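PDB 5UBA: pseudouridylate synthase RPUSD4, mitochondrial from Homo sapiens, which catalyses the isomerisation of uridine to pseudouridine in mitochondrial RNAs, including 16S ribosomal RNA, a modification needed to assemble a functional mitochondrial ribosome. Local coordinates for residues 213-217 and 246-252; 119-123 and 182-187. All blocks are in the same frame, centred on the assembly; numbering follows the deposited sequence.

In the fold
After the N-terminal helix 15-27, the first four-stranded sheet and helix 96-107, the chain enters strand 112-120, whose end begins contact 2. After 58 residues that include strands 127-130 and 175-182 but no helix, it returns through 182-187 into strand 186-193, and contact 2 closes that excursion at one end of the antiparallel strand pair. Helix 200-209 follows, and the loop after it begins contact 1 at 213-217. The chain then passes through the calcium-binding loop and helix 232-238 before 246-252 closes this second loop and leads into strand 252-259. The contacts are in series, neither nested nor crossed, and strand 112-120 joins them: Ile118 is hydrogen-bonded to Leu214 through the backbone and touches His251.

Contact 1 (213-217 and 246-252); sequences ILGDH and RYIPLHL. With CA (calcium ion), chain E.
Leu214 lies alongside His251, its CD2 methyl set squarely over one face of the imidazole, 3.7 Å from the ring centroid and 11° off the ring normal. Leu214 O weakly accepts from His251 N and, at 3.4 Å, from His251 ND1, which also makes a weak bond to Pro249 O; His251 NE2 is hydrogen-bonded to Ser282 OG. Gly215, third in a type II turn from Ile213 to Asp216, has a positive-phi backbone that suits a residue without a side chain, and a CB there would run into Pro249 O. His217 reaches across with its edge: NE2 donates to Ile248 O, 3.0 Å away, with the acceptor 17° out of the ring plane, while Arg246 CA lies over one face of the ring and His217 ND1 is hydrogen-bonded to Gln228 N. The contact packs the start of the calcium-binding loop against the lead-in to strand 252-259 in a RluA-family pseudouridine synthase domain, with the side chain of Leu252 about 6 Å from that of Asp83, the probable catalytic aspartate. His217 O binds the calcium ion at 2.3 Å, with water 1 and the carbonyl oxygens of Ser220, Asn223 and Ala226. Leu250, its CG anti to the backbone N (chi1 -166°), lays CD1 against Asp216 CB at 3.5 Å and Ile213 CG2 at 3.7 Å. The Asp216 carboxylate beside it is salt-bridged to Arg202.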
# COMPACT_ATOMS: atom_id res chain seq x y z
N ILE A 213 -5.12 9.67 -1.58
CA ILE A 213 -5.85 8.43 -1.80
C ILE A 213 -7.23 8.51 -1.15
O ILE A 213 -7.37 9.08 -0.06
CB ILE A 213 -5.02 7.26 -1.23
CG1 ILE A 213 -3.68 7.15 -1.97
CG2 ILE A 213 -5.78 5.95 -1.31
CD1 ILE A 213 -2.80 6.05 -1.46
N LEU A 214 -8.22 7.92 -1.81
CA LEU A 214 -9.57 7.83 -1.29
C LEU A 214 -9.53 7.10 0.05
O LEU A 214 -8.96 6.01 0.15
CB LEU A 214 -10.48 7.07 -2.25
CG LEU A 214 -11.94 6.88 -1.82
CD1 LEU A 214 -12.67 8.20 -1.68
CD2 LEU A 214 -12.64 6.01 -2.84
N GLY A 215 -10.10 7.73 1.08
CA GLY A 215 -10.08 7.15 2.41
C GLY A 215 -8.90 7.54 3.26
O GLY A 215 -8.81 7.09 4.37
N ASP A 216 -7.99 8.36 2.73
CA ASP A 216 -6.82 8.76 3.50
C ASP A 216 -7.14 9.96 4.39
O ASP A 216 -6.75 11.08 4.09
CB ASP A 216 -5.61 9.04 2.61
CG ASP A 216 -4.32 8.99 3.39
OD1 ASP A 216 -4.36 9.10 4.64
OD2 ASP A 216 -3.26 8.77 2.76
N HIS A 217 -7.81 9.68 5.48
CA HIS A 217 -8.19 10.76 6.40
C HIS A 217 -6.97 11.45 6.97
O HIS A 217 -6.91 12.71 7.03
CB HIS A 217 -9.13 10.20 7.45
CG HIS A 217 -10.25 9.44 6.84
ND1 HIS A 217 -11.14 10.03 5.98
CD2 HIS A 217 -10.52 8.12 6.82
CE1 HIS A 217 -11.97 9.12 5.52
NE2 HIS A 217 -11.60 7.94 5.99
N ARG A 246 -15.91 9.49 7.10
CA ARG A 246 -14.90 9.00 8.04
C ARG A 246 -14.72 7.48 8.07
O ARG A 246 -13.68 6.99 8.51
CB ARG A 246 -15.15 9.52 9.45
CG ARG A 246 -16.42 8.99 10.08
CD ARG A 246 -16.82 9.84 11.29
NE ARG A 246 -15.92 9.66 12.44
CZ ARG A 246 -16.08 10.20 13.65
NH1 ARG A 246 -17.13 10.99 13.91
NH2 ARG A 246 -15.21 9.95 14.61
N TYR A 247 -15.74 6.74 7.62
CA TYR A 247 -15.71 5.28 7.60
C TYR A 247 -15.27 4.70 6.27
O TYR A 247 -15.21 3.47 6.13
CB TYR A 247 -17.06 4.70 8.03
CG TYR A 247 -17.56 5.34 9.31
CD1 TYR A 247 -16.82 5.31 10.47
CD2 TYR A 247 -18.79 6.01 9.34
CE1 TYR A 247 -17.28 5.90 11.65
CE2 TYR A 247 -19.24 6.63 10.50
CZ TYR A 247 -18.49 6.56 11.64
OH TYR A 247 -18.92 7.19 12.80
N ILE A 248 -14.96 5.55 5.30
CA ILE A 248 -14.42 5.08 4.03
C ILE A 248 -13.00 4.54 4.31
O ILE A 248 -12.18 5.25 4.89
CB ILE A 248 -14.33 6.21 2.99
CG1 ILE A 248 -15.73 6.72 2.63
CG2 ILE A 248 -13.61 5.76 1.73
CD1 ILE A 248 -15.74 8.02 1.91
N PRO A 249 -12.74 3.29 3.88
CA PRO A 249 -11.38 2.75 4.06
C PRO A 249 -10.38 3.35 3.09
O PRO A 249 -10.75 3.82 2.01
CB PRO A 249 -11.54 1.28 3.73
CG PRO A 249 -12.65 1.26 2.74
CD PRO A 249 -13.61 2.31 3.23
N LEU A 250 -9.11 3.30 3.45
CA LEU A 250 -8.06 3.58 2.47
C LEU A 250 -8.17 2.64 1.28
O LEU A 250 -8.53 1.47 1.43
CB LEU A 250 -6.70 3.42 3.12
CG LEU A 250 -5.51 3.99 2.34
CD1 LEU A 250 -5.50 5.52 2.33
CD2 LEU A 250 -4.24 3.44 2.96
N HIS A 251 -7.89 3.16 0.07
CA HIS A 251 -7.91 2.40 -1.18
C HIS A 251 -6.49 2.32 -1.72
O HIS A 251 -6.13 2.98 -2.70
CB HIS A 251 -8.85 3.03 -2.21
CG HIS A 251 -10.30 2.86 -1.89
ND1 HIS A 251 -10.88 3.38 -0.75
CD2 HIS A 251 -11.29 2.26 -2.58
CE1 HIS A 251 -12.17 3.08 -0.75
NE2 HIS A 251 -12.44 2.38 -1.83
N LEU A 252 -5.69 1.45 -1.11
CA LEU A 252 -4.28 1.22 -1.51
C LEU A 252 -3.99 -0.27 -1.51
O LEU A 252 -3.99 -0.90 -0.45
CB LEU A 252 -3.34 1.97 -0.59
CG LEU A 252 -1.83 1.79 -0.86
CD1 LEU A 252 -1.47 2.30 -2.26
CD2 LEU A 252 -1.00 2.52 0.17
CA CA E . -7.85 14.80 7.21
O HOH W 1 -9.58 16.12 6.39

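Contact 2 (119-123 and 182-187); sequences TVHVP and STLSSA
Thr119 and Ala187 form an antiparallel hydrogen-bonded pair, Thr119 N to Ala187 O 2.9 Å and Ala187 N to Thr119 O 3.1 Å, and past the last bridge, the non-hydrogen-bonded pair Val120-Ser186, His121 N still donates to Ser185 O, from above the carbonyl plane. Thr119 OG1, held between backbone N and carbonyl carbon (chi1 61°), donates to His121 O at 2.9 Å, nearly in line with that C=O, and brushes Ala187 CB at 3.5 Å. With an alanine in place of this threonine, His121 O is likely to lose its mate and the bend after the strand to be less firmly fixed. Beyond the bend, Val122 straddles the opposing turn: CG1 meets Ser182 CB, while CG2 lies 3.5 Å from Ser186 O and also touches Thr183 O. Pro123 CD packs on Ala187 CB at 4.0 Å. Thr183 OG1 accepts from Ser185 N (an ST turn) and Ser186 N (an ST motif), bracing the turn, and water 3 links Val122 N to Leu184 O, weakly at the latter. Here strand 112-120 ends beside the hairpin turn joining strands 175-182 and 186-193, at one end of two neighbouring inner strands of the pseudouridine synthase domain's mixed sheet.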
# COMPACT_ATOMS: atom_id res chain seq x y z
N THR A 119 -7.49 7.83 -6.26
CA THR A 119 -7.17 9.16 -5.76
C THR A 119 -8.34 10.08 -5.97
O THR A 119 -9.13 9.92 -6.89
CB THR A 119 -5.91 9.78 -6.40
OG1 THR A 119 -6.09 9.92 -7.81
CG2 THR A 119 -4.70 8.89 -6.13
N VAL A 120 -8.43 11.01 -5.05
CA VAL A 120 -9.32 12.15 -5.13
C VAL A 120 -8.52 13.17 -5.98
O VAL A 120 -7.37 13.45 -5.68
CB VAL A 120 -9.59 12.69 -3.71
CG1 VAL A 120 -10.41 13.97 -3.75
CG2 VAL A 120 -10.23 11.61 -2.85
N HIS A 121 -9.10 13.66 -7.05
CA HIS A 121 -8.40 14.49 -8.01
C HIS A 121 -7.50 13.63 -8.88
O HIS A 121 -7.06 12.53 -8.49
CB HIS A 121 -7.59 15.65 -7.40
CG HIS A 121 -8.32 16.39 -6.32
ND1 HIS A 121 -9.57 16.95 -6.51
CD2 HIS A 121 -7.97 16.66 -5.04
CE1 HIS A 121 -9.96 17.52 -5.39
NE2 HIS A 121 -9.02 17.36 -4.48
N VAL A 122 -7.17 14.18 -10.04
CA VAL A 122 -6.43 13.47 -11.07
C VAL A 122 -5.02 14.04 -11.14
O VAL A 122 -4.84 15.24 -11.40
CB VAL A 122 -7.11 13.64 -12.44
CG1 VAL A 122 -6.35 12.88 -13.53
CG2 VAL A 122 -8.58 13.21 -12.39
N PRO A 123 -3.99 13.19 -10.97
CA PRO A 123 -2.62 13.68 -11.03
C PRO A 123 -2.27 14.43 -12.34
O PRO A 123 -2.69 14.02 -13.40
CB PRO A 123 -1.81 12.41 -10.92
CG PRO A 123 -2.65 11.52 -10.06
CD PRO A 123 -4.04 11.79 -10.50
N SER A 182 -9.26 7.70 -15.50
CA SER A 182 -9.67 8.90 -14.82
C SER A 182 -11.02 9.42 -15.28
O SER A 182 -11.49 9.14 -16.40
CB SER A 182 -8.63 10.02 -14.93
OG SER A 182 -8.39 10.34 -16.29
N THR A 183 -11.65 10.14 -14.37
CA THR A 183 -12.82 10.97 -14.69
C THR A 183 -12.32 12.40 -14.63
O THR A 183 -11.14 12.62 -14.87
CB THR A 183 -13.99 10.69 -13.74
OG1 THR A 183 -13.60 11.01 -12.40
CG2 THR A 183 -14.43 9.27 -13.83
N LEU A 184 -13.19 13.38 -14.38
CA LEU A 184 -12.72 14.74 -14.18
C LEU A 184 -12.31 14.94 -12.73
O LEU A 184 -11.70 15.95 -12.41
CB LEU A 184 -13.79 15.75 -14.58
CG LEU A 184 -14.43 15.55 -15.95
CD1 LEU A 184 -15.39 16.70 -16.20
CD2 LEU A 184 -13.36 15.45 -17.03
N SER A 185 -12.66 13.98 -11.86
CA SER A 185 -12.56 14.17 -10.42
C SER A 185 -11.89 13.04 -9.63
O SER A 185 -11.61 13.22 -8.46
CB SER A 185 -13.97 14.39 -9.88
OG SER A 185 -14.81 13.29 -10.19
N SER A 186 -11.70 11.88 -10.24
CA SER A 186 -11.11 10.70 -9.58
C SER A 186 -10.12 10.07 -10.53
O SER A 186 -10.26 10.21 -11.75
CB SER A 186 -12.18 9.64 -9.29
OG SER A 186 -13.22 10.15 -8.48
N ALA A 187 -9.15 9.32 -9.98
CA ALA A 187 -8.30 8.50 -10.80
C ALA A 187 -7.95 7.15 -10.19
O ALA A 187 -7.92 7.02 -8.97
CB ALA A 187 -7.03 9.24 -11.14
O HOH W 2 -11.19 16.55 -8.43
O HOH W 3 -8.67 16.56 -10.78